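Beta-L-arabinobiosidase (Bacteroides thetaiotaomicron, PDB 5MQR) probably hydrolyses glycosidic bonds of plant pectin as a beta-L-arabinobiosidase, and may also have exo-alpha-sialidase activity. Local coordinates at residues 27-31 with 301-305; 795-800 with 817-823; 972-976 with 1045-1051. All blocks are in the same frame, centred on the assembly; numbering follows the deposited sequence.

Contact 1: residues 27-31 with 301-305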
loop_
_atom_site.group_PDB
_atom_site.type_symbol
_atom_site.label_atom_id
_atom_site.label_comp_id
_atom_site.label_asym_id
_atom_site.label_seq_id
_atom_site.Cartn_x
_atom_site.Cartn_y
_atom_site.Cartn_z
ATOM N N ARG A 27 -12.215 6.674 -23.283
ATOM C CA ARG A 27 -11.047 7.616 -23.383
ATOM C C ARG A 27 -10.229 7.759 -22.109
ATOM O O ARG A 27 -10.756 7.657 -21.007
ATOM C CB ARG A 27 -11.490 9.030 -23.762
ATOM C CG ARG A 27 -12.097 9.212 -25.147
ATOM C CD ARG A 27 -11.122 8.977 -26.282
ATOM N NE ARG A 27 -11.703 9.432 -27.549
ATOM C CZ ARG A 27 -12.580 8.754 -28.291
ATOM N NH1 ARG A 27 -12.996 7.534 -27.935
ATOM N NH2 ARG A 27 -13.050 9.316 -29.409
ATOM N N ILE A 28 -8.940 8.047 -22.262
ATOM C CA ILE A 28 -8.088 8.415 -21.117
ATOM C C ILE A 28 -8.665 9.671 -20.443
ATOM O O ILE A 28 -9.067 10.593 -21.130
ATOM C CB ILE A 28 -6.606 8.639 -21.536
ATOM C CG1 ILE A 28 -5.961 7.296 -21.947
ATOM C CG2 ILE A 28 -5.812 9.293 -20.407
ATOM C CD1 ILE A 28 -4.583 7.390 -22.591
ATOM N N HIS A 29 -8.731 9.673 -19.114
ATOM C CA HIS A 29 -9.246 10.807 -18.345
ATOM C C HIS A 29 -8.731 10.771 -16.911
ATOM O O HIS A 29 -8.272 9.721 -16.425
ATOM C CB HIS A 29 -10.782 10.876 -18.381
ATOM C CG HIS A 29 -11.474 9.685 -17.789
ATOM N ND1 HIS A 29 -11.361 8.407 -18.310
ATOM C CD2 HIS A 29 -12.305 9.579 -16.725
ATOM C CE1 HIS A 29 -12.071 7.567 -17.575
ATOM N NE2 HIS A 29 -12.665 8.255 -16.615
ATOM N N TYR A 30 -8.762 11.934 -16.264
ATOM C CA TYR A 30 -8.314 12.089 -14.887
ATOM C C TYR A 30 -9.483 12.525 -14.023
ATOM O O TYR A 30 -10.082 13.556 -14.288
ATOM C CB TYR A 30 -7.214 13.136 -14.812
ATOM C CG TYR A 30 -6.734 13.474 -13.406
ATOM C CD1 TYR A 30 -6.003 12.556 -12.651
ATOM C CD2 TYR A 30 -6.984 14.738 -12.839
ATOM C CE1 TYR A 30 -5.536 12.874 -11.373
ATOM C CE2 TYR A 30 -6.515 15.062 -11.570
ATOM C CZ TYR A 30 -5.790 14.130 -10.842
ATOM O OH TYR A 30 -5.351 14.441 -9.571
ATOM N N THR A 31 -9.775 11.732 -12.990
ATOM C CA THR A 31 -10.831 11.996 -12.030
ATOM C C THR A 31 -10.296 12.292 -10.622
ATOM O O THR A 31 -11.084 12.514 -9.706
ATOM C CB THR A 31 -11.764 10.784 -11.916
ATOM O OG1 THR A 31 -11.014 9.653 -11.447
ATOM C CG2 THR A 31 -12.433 10.476 -13.259
ATOM N N ALA A 301 -7.878 15.014 -23.045
ATOM C CA ALA A 301 -8.250 14.037 -22.043
ATOM C C ALA A 301 -8.861 14.785 -20.883
ATOM O O ALA A 301 -8.211 15.662 -20.297
ATOM C CB ALA A 301 -7.027 13.257 -21.596
ATOM N N LYS A 302 -10.102 14.447 -20.556
ATOM C CA LYS A 302 -10.869 15.237 -19.595
ATOM C C LYS A 302 -10.196 15.168 -18.241
ATOM O O LYS A 302 -9.705 14.106 -17.828
ATOM C CB LYS A 302 -12.341 14.779 -19.518
ATOM C CG LYS A 302 -13.098 15.161 -20.782
ATOM C CD LYS A 302 -14.599 14.902 -20.742
ATOM C CE LYS A 302 -15.234 15.412 -22.053
ATOM N NZ LYS A 302 -16.733 15.516 -21.977
ATOM N N GLY A 303 -10.112 16.319 -17.597
ATOM C CA GLY A 303 -9.534 16.421 -16.271
ATOM C C GLY A 303 -8.019 16.606 -16.196
ATOM O O GLY A 303 -7.514 17.123 -15.177
ATOM N N PHE A 304 -7.294 16.167 -17.225
ATOM C CA PHE A 304 -5.845 16.335 -17.265
ATOM C C PHE A 304 -5.498 17.818 -17.421
ATOM O O PHE A 304 -6.074 18.539 -18.248
ATOM C CB PHE A 304 -5.188 15.519 -18.405
ATOM C CG PHE A 304 -4.849 14.117 -18.033
ATOM C CD1 PHE A 304 -5.767 13.086 -18.218
ATOM C CD2 PHE A 304 -3.607 13.813 -17.499
ATOM C CE1 PHE A 304 -5.464 11.779 -17.848
ATOM C CE2 PHE A 304 -3.284 12.505 -17.156
ATOM C CZ PHE A 304 -4.221 11.489 -17.324
ATOM N N VAL A 305 -4.574 18.264 -16.583
ATOM C CA VAL A 305 -3.954 19.567 -16.735
ATOM C C VAL A 305 -2.613 19.299 -17.410
ATOM O O VAL A 305 -1.757 18.620 -16.858
ATOM C CB VAL A 305 -3.808 20.271 -15.362
ATOM C CG1 VAL A 305 -3.275 21.693 -15.524
ATOM C CG2 VAL A 305 -5.168 20.267 -14.663
HETATM O O HOH W 1 -11.273 11.940 -22.092
#
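Strand 29-30, close to the start of the modelled chain, lies against a type II beta turn running from Ala301 to Phe304, a backbone and aromatic contact inside the propeller-like N-terminal part of the protein. Tyr30 N donates to Lys302 O at 2.8 Å, a nearly straight bond (173° at the hydrogen). One residue further, Gly303 CA sends a C-H to Tyr30 O, 3.5 Å away. A side chain on Gly303 would run into that same oxygen, and its backbone angles also call for glycine. A water bridges the other end, donating to Ile28 O and accepting from Lys302 N, so that both backbone groups are satisfied without meeting directly.

The aromatic half is built around Phe304. Tyr30 CB sits over one face of its ring, 3.9 Å from the centroid and displaced toward the rim, while the edge of the Tyr30 ring turns toward the same ring in an edge-to-face pair with planes at 52°. The Tyr30 side chain extends with CG anti to the backbone N (chi1 175°), which brings CD2 within 3.4 Å of Gly303 O near the plane of the tyrosine ring. Ile28 adds its CG2 methyl, 3.6 Å from Phe304 CE1.

Beyond the pair, the Tyr30 hydroxyl is hydrogen-bonded to Glu34 O, and Tyr325 brings its ring to Phe304. Strand 29-30 pairs in parallel with strand 344-345, while Ile28 packs on strands 275-278 and 283-287 of the four-stranded sheet that ends in strand 299-300.

Contact 2: residues 795-800 with 817-823; sequences LYWQGD and YARPTIN
The N-terminal end of helix 820-839, with Arg819 at its N-cap position, is tied to the preceding loop 795-800 in the helical glycoside hydrolase region of the chain. Asn823, in the first turn, reads the backbone of Tyr796 with both ends of its amide: OD1 accepts from Tyr796 N at 2.7 Å, and ND2 donates to Tyr796 O at 3.0 Å. The donor to OD1 lies 19° from the carbonyl plane. ND2 also donates to Arg819 O, approaching from above that carbonyl's plane, so these bonds fix which way the amide is turned. A leucine in place of Asn823 would probably leave the N-H and C=O of Tyr796 without these mates and free the loop to shift against the helix. Further along, Gln798 N donates to Tyr817 O at 3.2 Å, and a water links Gln798 O with Tyr817 N.

Apolar groups fill in around these bonds. Ile822 lays CG2 against Tyr796 CB at 3.7 Å and reaches Gln798 CB as well, its chain crossing both side chains at about a right angle. Leu795 CD1 meets Ala818 CB.

Asp800 CB sits over the centre of the Arg819 guanidinium, 3.5 Å from NH1, whereas its carboxylate has Ser808 as a partner. The arginine, bent at chi3 (60°), instead makes a salt bridge through NE to Asp803. The opposite charges of Asp800 OD2 and Arg819 NH1 stand 4.6 Å apart with the oxygen well off the guanidinium plane, so they probably attract only at long range, and the buried guanidinium is probably balanced chiefly by Asp803.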
loop_
_atom_site.group_PDB
_atom_site.type_symbol
_atom_site.label_atom_id
_atom_site.label_comp_id
_atom_site.label_asym_id
_atom_site.label_seq_id
_atom_site.Cartn_x
_atom_site.Cartn_y
_atom_site.Cartn_z
ATOM N N LEU A 795 -18.455 -39.547 30.765
ATOM C CA LEU A 795 -18.976 -38.367 30.072
ATOM C C LEU A 795 -19.372 -37.315 31.098
ATOM O O LEU A 795 -19.791 -37.647 32.199
ATOM C CB LEU A 795 -20.197 -38.689 29.198
ATOM C CG LEU A 795 -19.976 -39.486 27.897
ATOM C CD1 LEU A 795 -21.300 -40.112 27.481
ATOM C CD2 LEU A 795 -19.410 -38.641 26.764
ATOM N N TYR A 796 -19.198 -36.052 30.725
ATOM C CA TYR A 796 -19.701 -34.937 31.523
ATOM C C TYR A 796 -21.214 -34.799 31.303
ATOM O O TYR A 796 -21.738 -35.138 30.238
ATOM C CB TYR A 796 -18.935 -33.619 31.230
ATOM C CG TYR A 796 -17.531 -33.559 31.863
ATOM C CD1 TYR A 796 -16.454 -34.209 31.279
ATOM C CD2 TYR A 796 -17.308 -32.882 33.060
ATOM C CE1 TYR A 796 -15.185 -34.179 31.857
ATOM C CE2 TYR A 796 -16.060 -32.848 33.645
ATOM C CZ TYR A 796 -14.988 -33.497 33.042
ATOM O OH TYR A 796 -13.724 -33.487 33.607
ATOM N N TRP A 797 -21.911 -34.363 32.348
ATOM C CA TRP A 797 -23.295 -33.951 32.240
ATOM C C TRP A 797 -23.380 -32.492 32.560
ATOM O O TRP A 797 -22.542 -31.953 33.276
ATOM C CB TRP A 797 -24.223 -34.710 33.183
ATOM C CG TRP A 797 -23.930 -34.545 34.639
ATOM C CD1 TRP A 797 -23.157 -35.368 35.408
ATOM C CD2 TRP A 797 -24.404 -33.510 35.514
ATOM N NE1 TRP A 797 -23.120 -34.914 36.704
ATOM C CE2 TRP A 797 -23.875 -33.774 36.799
ATOM C CE3 TRP A 797 -25.221 -32.387 35.340
ATOM C CZ2 TRP A 797 -24.141 -32.953 37.909
ATOM C CZ3 TRP A 797 -25.480 -31.555 36.445
ATOM C CH2 TRP A 797 -24.937 -31.839 37.706
ATOM N N GLN A 798 -24.407 -31.847 32.027
ATOM C CA GLN A 798 -24.791 -30.531 32.486
ATOM C C GLN A 798 -26.252 -30.315 32.234
ATOM O O GLN A 798 -26.765 -30.718 31.189
ATOM C CB GLN A 798 -23.997 -29.464 31.758
ATOM C CG GLN A 798 -24.212 -28.058 32.298
ATOM C CD GLN A 798 -23.676 -27.850 33.695
ATOM O OE1 GLN A 798 -24.177 -28.412 34.661
ATOM N NE2 GLN A 798 -22.672 -26.992 33.814
ATOM N N GLY A 799 -26.927 -29.674 33.180
ATOM C CA GLY A 799 -28.279 -29.162 32.924
ATOM C C GLY A 799 -28.246 -28.083 31.859
ATOM O O GLY A 799 -27.308 -27.276 31.824
ATOM N N ASP A 800 -29.228 -28.059 30.964
ATOM C CA ASP A 800 -29.141 -27.115 29.830
ATOM C C ASP A 800 -29.149 -25.643 30.294
ATOM O O ASP A 800 -28.459 -24.821 29.715
ATOM C CB ASP A 800 -30.137 -27.426 28.685
ATOM C CG ASP A 800 -31.619 -27.251 29.070
ATOM O OD1 ASP A 800 -31.959 -27.043 30.259
ATOM O OD2 ASP A 800 -32.449 -27.333 28.137
ATOM N N TYR A 817 -27.879 -34.917 31.589
ATOM C CA TYR A 817 -27.647 -35.444 30.271
ATOM C C TYR A 817 -26.219 -35.104 29.815
ATOM O O TYR A 817 -25.672 -34.042 30.144
ATOM C CB TYR A 817 -28.666 -34.892 29.277
ATOM C CG TYR A 817 -30.130 -35.231 29.515
ATOM C CD1 TYR A 817 -30.528 -36.304 30.336
ATOM C CD2 TYR A 817 -31.127 -34.500 28.873
ATOM C CE1 TYR A 817 -31.875 -36.606 30.515
ATOM C CE2 TYR A 817 -32.472 -34.795 29.049
ATOM C CZ TYR A 817 -32.833 -35.852 29.871
ATOM O OH TYR A 817 -34.144 -36.129 30.062
ATOM N N ALA A 818 -25.648 -36.013 29.034
ATOM C CA ALA A 818 -24.339 -35.819 28.453
ATOM C C ALA A 818 -24.478 -34.994 27.174
ATOM O O ALA A 818 -24.682 -35.521 26.091
ATOM C CB ALA A 818 -23.665 -37.155 28.188
ATOM N N ARG A 819 -24.344 -33.683 27.329
ATOM C CA ARG A 819 -24.487 -32.727 26.238
ATOM C C ARG A 819 -23.130 -32.460 25.557
ATOM O O ARG A 819 -22.104 -32.414 26.252
ATOM C CB ARG A 819 -25.089 -31.444 26.788
ATOM C CG ARG A 819 -26.546 -31.593 27.188
ATOM C CD ARG A 819 -27.036 -30.424 28.036
ATOM N NE ARG A 819 -26.932 -29.150 27.331
ATOM C CZ ARG A 819 -27.794 -28.661 26.430
ATOM N NH1 ARG A 819 -28.888 -29.324 26.074
ATOM N NH2 ARG A 819 -27.555 -27.463 25.887
ATOM N N PRO A 820 -23.105 -32.293 24.206
ATOM C CA PRO A 820 -21.798 -32.037 23.564
ATOM C C PRO A 820 -21.204 -30.675 23.860
ATOM O O PRO A 820 -20.063 -30.450 23.485
ATOM C CB PRO A 820 -22.091 -32.177 22.063
ATOM C CG PRO A 820 -23.549 -31.939 21.948
ATOM C CD PRO A 820 -24.132 -32.561 23.190
ATOM N N THR A 821 -21.969 -29.783 24.500
ATOM C CA THR A 821 -21.428 -28.570 25.106
ATOM C C THR A 821 -20.295 -28.873 26.087
ATOM O O THR A 821 -19.111 -28.684 25.760
ATOM C CB THR A 821 -22.502 -27.787 25.876
ATOM O OG1 THR A 821 -23.230 -28.695 26.720
ATOM C CG2 THR A 821 -23.452 -27.073 24.915
ATOM N N ILE A 822 -20.657 -29.349 27.278
ATOM C CA ILE A 822 -19.687 -29.481 28.376
ATOM C C ILE A 822 -18.601 -30.515 28.057
ATOM O O ILE A 822 -17.452 -30.323 28.426
ATOM C CB ILE A 822 -20.347 -29.737 29.758
ATOM C CG1 ILE A 822 -19.271 -29.809 30.851
ATOM C CG2 ILE A 822 -21.160 -31.018 29.765
ATOM C CD1 ILE A 822 -19.772 -29.578 32.265
ATOM N N ASN A 823 -18.948 -31.577 27.337
ATOM C CA ASN A 823 -17.942 -32.569 26.922
ATOM C C ASN A 823 -16.871 -32.014 25.970
ATOM O O ASN A 823 -15.699 -32.330 26.140
ATOM C CB ASN A 823 -18.593 -33.829 26.359
ATOM C CG ASN A 823 -19.229 -34.661 27.450
ATOM O OD1 ASN A 823 -18.510 -35.275 28.249
ATOM N ND2 ASN A 823 -20.575 -34.637 27.541
HETATM O O HOH W 2 -29.142 -32.006 30.842
#

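Contact 3: residues 972-976 with 1045-1051; sequences DSVYF and LIPADKW
Apolar and aromatic packing carries the contact between the first turn of helix 972-985 and loop 1045-1051. Among the CH-pi contacts, Leu1045 CD1 stands over the centre of the Tyr975 ring, 3.9 Å from its centroid and 8° off the normal. Lys1050 CG lies over a face of Phe976, nearer the rim, and the bends at chi2 and chi3 carry CD and CE along the same ring, CE reaching 3.6 Å from Phe976 CE1.

The aromatic pair is an offset edge-to-face one: Phe976 points its edge at a face of Trp1051, with planes at 78° and Phe976 CE2 3.6 Å from Trp1051 CZ2. With CG anti to the backbone N (chi1 -175°), the phenyl ring extends from the helix toward the indole.

One aliphatic contact adds to these: Pro1047 CD packs against Phe976 CB at 3.8 Å. Separately, a polar oxygen meets a methyl where Asp972 OD1 comes 3.7 Å from Leu1045 CD2.

Around this surface, the indole NE1 is hydrogen-bonded to Gln665, and the ring of Phe668, in helix 666-680, meets those of Phe976 and Trp1051, the latter edge-to-face. Leu1029 of helix 1022-1029 touches Tyr975, Phe976, Ile1046 and Trp1051, while helix 948-964 touches Asp972 and Tyr975.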
loop_
_atom_site.group_PDB
_atom_site.type_symbol
_atom_site.label_atom_id
_atom_site.label_comp_id
_atom_site.label_asym_id
_atom_site.label_seq_id
_atom_site.Cartn_x
_atom_site.Cartn_y
_atom_site.Cartn_z
ATOM N N ASP A 972 -16.273 -21.290 0.600
ATOM C CA ASP A 972 -16.156 -19.938 1.132
ATOM C C ASP A 972 -17.489 -19.155 1.079
ATOM O O ASP A 972 -17.821 -18.451 2.039
ATOM C CB ASP A 972 -15.031 -19.160 0.416
ATOM C CG ASP A 972 -13.635 -19.705 0.728
ATOM O OD1 ASP A 972 -13.524 -20.626 1.562
ATOM O OD2 ASP A 972 -12.645 -19.220 0.118
ATOM N N SER A 973 -18.242 -19.306 -0.012
ATOM C CA SER A 973 -19.522 -18.614 -0.174
ATOM C C SER A 973 -20.464 -18.907 0.945
ATOM O O SER A 973 -21.199 -18.023 1.375
ATOM C CB SER A 973 -20.220 -19.001 -1.481
ATOM O OG SER A 973 -19.476 -18.453 -2.527
ATOM N N VAL A 974 -20.467 -20.156 1.385
ATOM C CA VAL A 974 -21.313 -20.542 2.471
ATOM C C VAL A 974 -20.918 -19.852 3.781
ATOM O O VAL A 974 -21.789 -19.360 4.498
ATOM C CB VAL A 974 -21.368 -22.080 2.649
ATOM C CG1 VAL A 974 -22.147 -22.458 3.910
ATOM C CG2 VAL A 974 -22.033 -22.707 1.430
ATOM N N TYR A 975 -19.631 -19.859 4.098
ATOM C CA TYR A 975 -19.165 -19.212 5.320
ATOM C C TYR A 975 -19.439 -17.694 5.239
ATOM O O TYR A 975 -19.947 -17.092 6.198
ATOM C CB TYR A 975 -17.667 -19.487 5.598
ATOM C CG TYR A 975 -17.129 -18.669 6.739
ATOM C CD1 TYR A 975 -17.201 -19.122 8.057
ATOM C CD2 TYR A 975 -16.574 -17.429 6.514
ATOM C CE1 TYR A 975 -16.729 -18.340 9.122
ATOM C CE2 TYR A 975 -16.095 -16.647 7.549
ATOM C CZ TYR A 975 -16.172 -17.097 8.851
ATOM O OH TYR A 975 -15.684 -16.290 9.859
ATOM N N PHE A 976 -19.097 -17.095 4.106
ATOM C CA PHE A 976 -19.292 -15.662 3.907
ATOM C C PHE A 976 -20.745 -15.288 4.079
ATOM O O PHE A 976 -21.056 -14.301 4.740
ATOM C CB PHE A 976 -18.840 -15.201 2.511
ATOM C CG PHE A 976 -18.910 -13.710 2.321
ATOM C CD1 PHE A 976 -20.073 -13.106 1.840
ATOM C CD2 PHE A 976 -17.836 -12.911 2.662
ATOM C CE1 PHE A 976 -20.157 -11.731 1.698
ATOM C CE2 PHE A 976 -17.892 -11.531 2.486
ATOM C CZ PHE A 976 -19.060 -10.934 2.017
ATOM N N LEU A 1045 -11.540 -16.675 4.216
ATOM C CA LEU A 1045 -12.684 -17.402 3.701
ATOM C C LEU A 1045 -13.640 -16.429 3.019
ATOM O O LEU A 1045 -14.816 -16.373 3.320
ATOM C CB LEU A 1045 -13.387 -18.162 4.841
ATOM C CG LEU A 1045 -12.488 -19.046 5.684
ATOM C CD1 LEU A 1045 -13.245 -19.542 6.902
ATOM C CD2 LEU A 1045 -11.894 -20.173 4.863
ATOM N N ILE A 1046 -13.111 -15.628 2.124
ATOM C CA ILE A 1046 -13.894 -14.710 1.329
ATOM C C ILE A 1046 -13.812 -15.331 -0.059
ATOM O O ILE A 1046 -12.744 -15.763 -0.460
ATOM C CB ILE A 1046 -13.270 -13.320 1.394
ATOM C CG1 ILE A 1046 -13.303 -12.854 2.835
ATOM C CG2 ILE A 1046 -14.018 -12.334 0.508
ATOM C CD1 ILE A 1046 -12.615 -11.530 3.077
ATOM N N PRO A 1047 -14.940 -15.447 -0.778
ATOM C CA PRO A 1047 -14.811 -15.962 -2.140
ATOM C C PRO A 1047 -14.026 -15.046 -3.062
ATOM O O PRO A 1047 -13.897 -13.824 -2.813
ATOM C CB PRO A 1047 -16.255 -16.088 -2.640
ATOM C CG PRO A 1047 -17.128 -15.484 -1.600
ATOM C CD PRO A 1047 -16.343 -15.338 -0.339
ATOM N N ALA A 1048 -13.507 -15.653 -4.119
ATOM C CA ALA A 1048 -12.888 -14.914 -5.201
ATOM C C ALA A 1048 -13.945 -13.984 -5.796
ATOM O O ALA A 1048 -15.102 -14.394 -6.006
ATOM C CB ALA A 1048 -12.338 -15.868 -6.276
ATOM N N ASP A 1049 -13.549 -12.732 -6.012
ATOM C CA ASP A 1049 -14.404 -11.696 -6.636
ATOM C C ASP A 1049 -15.530 -11.161 -5.765
ATOM O O ASP A 1049 -16.450 -10.508 -6.278
ATOM C CB ASP A 1049 -14.952 -12.139 -8.015
ATOM C CG ASP A 1049 -13.850 -12.479 -8.977
ATOM O OD1 ASP A 1049 -13.150 -11.522 -9.406
ATOM O OD2 ASP A 1049 -13.660 -13.686 -9.272
ATOM N N LYS A 1050 -15.473 -11.415 -4.461
ATOM C CA LYS A 1050 -16.437 -10.814 -3.559
ATOM C C LYS A 1050 -16.091 -9.332 -3.375
ATOM O O LYS A 1050 -16.929 -8.478 -3.624
ATOM C CB LYS A 1050 -16.438 -11.543 -2.213
ATOM C CG LYS A 1050 -17.350 -10.970 -1.142
ATOM C CD LYS A 1050 -18.796 -10.795 -1.583
ATOM C CE LYS A 1050 -19.505 -12.120 -1.829
ATOM N NZ LYS A 1050 -20.949 -11.882 -2.160
ATOM N N TRP A 1051 -14.851 -9.064 -2.947
ATOM C CA TRP A 1051 -14.342 -7.732 -2.648
ATOM C C TRP A 1051 -13.038 -7.397 -3.421
ATOM O O TRP A 1051 -12.054 -8.140 -3.351
ATOM C CB TRP A 1051 -14.059 -7.603 -1.139
ATOM C CG TRP A 1051 -15.268 -7.643 -0.265
ATOM C CD1 TRP A 1051 -16.581 -7.417 -0.632
ATOM C CD2 TRP A 1051 -15.288 -7.871 1.147
ATOM N NE1 TRP A 1051 -17.398 -7.550 0.455
ATOM C CE2 TRP A 1051 -16.634 -7.821 1.559
ATOM C CE3 TRP A 1051 -14.297 -8.137 2.101
ATOM C CZ2 TRP A 1051 -17.015 -8.014 2.889
ATOM C CZ3 TRP A 1051 -14.677 -8.344 3.415
ATOM C CH2 TRP A 1051 -16.028 -8.265 3.798
#

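In the fold
The three contacts follow one another along the chain without overlapping, contact 1 closing before contact 2 opens and contact 2 before contact 3. Contacts 1 and 2 lie on opposite sides of the chain's centre, with centres about 67 Å apart; contact 3 is about 35 Å from contact 1 and 34 Å from contact 2, centre to centre. None touches another. Contact 1 belongs to the N-terminal beta propeller and BNR repeat-like part, contact 2 to the helical hydrolase region. Contact 3 joins a helix of that region, 972-985, to the loop ahead of strand 1053-1061, in the five-stranded C-terminal sheet. Contacts 1 and 2 thus each lie within one part, whereas contact 3 ties two parts together.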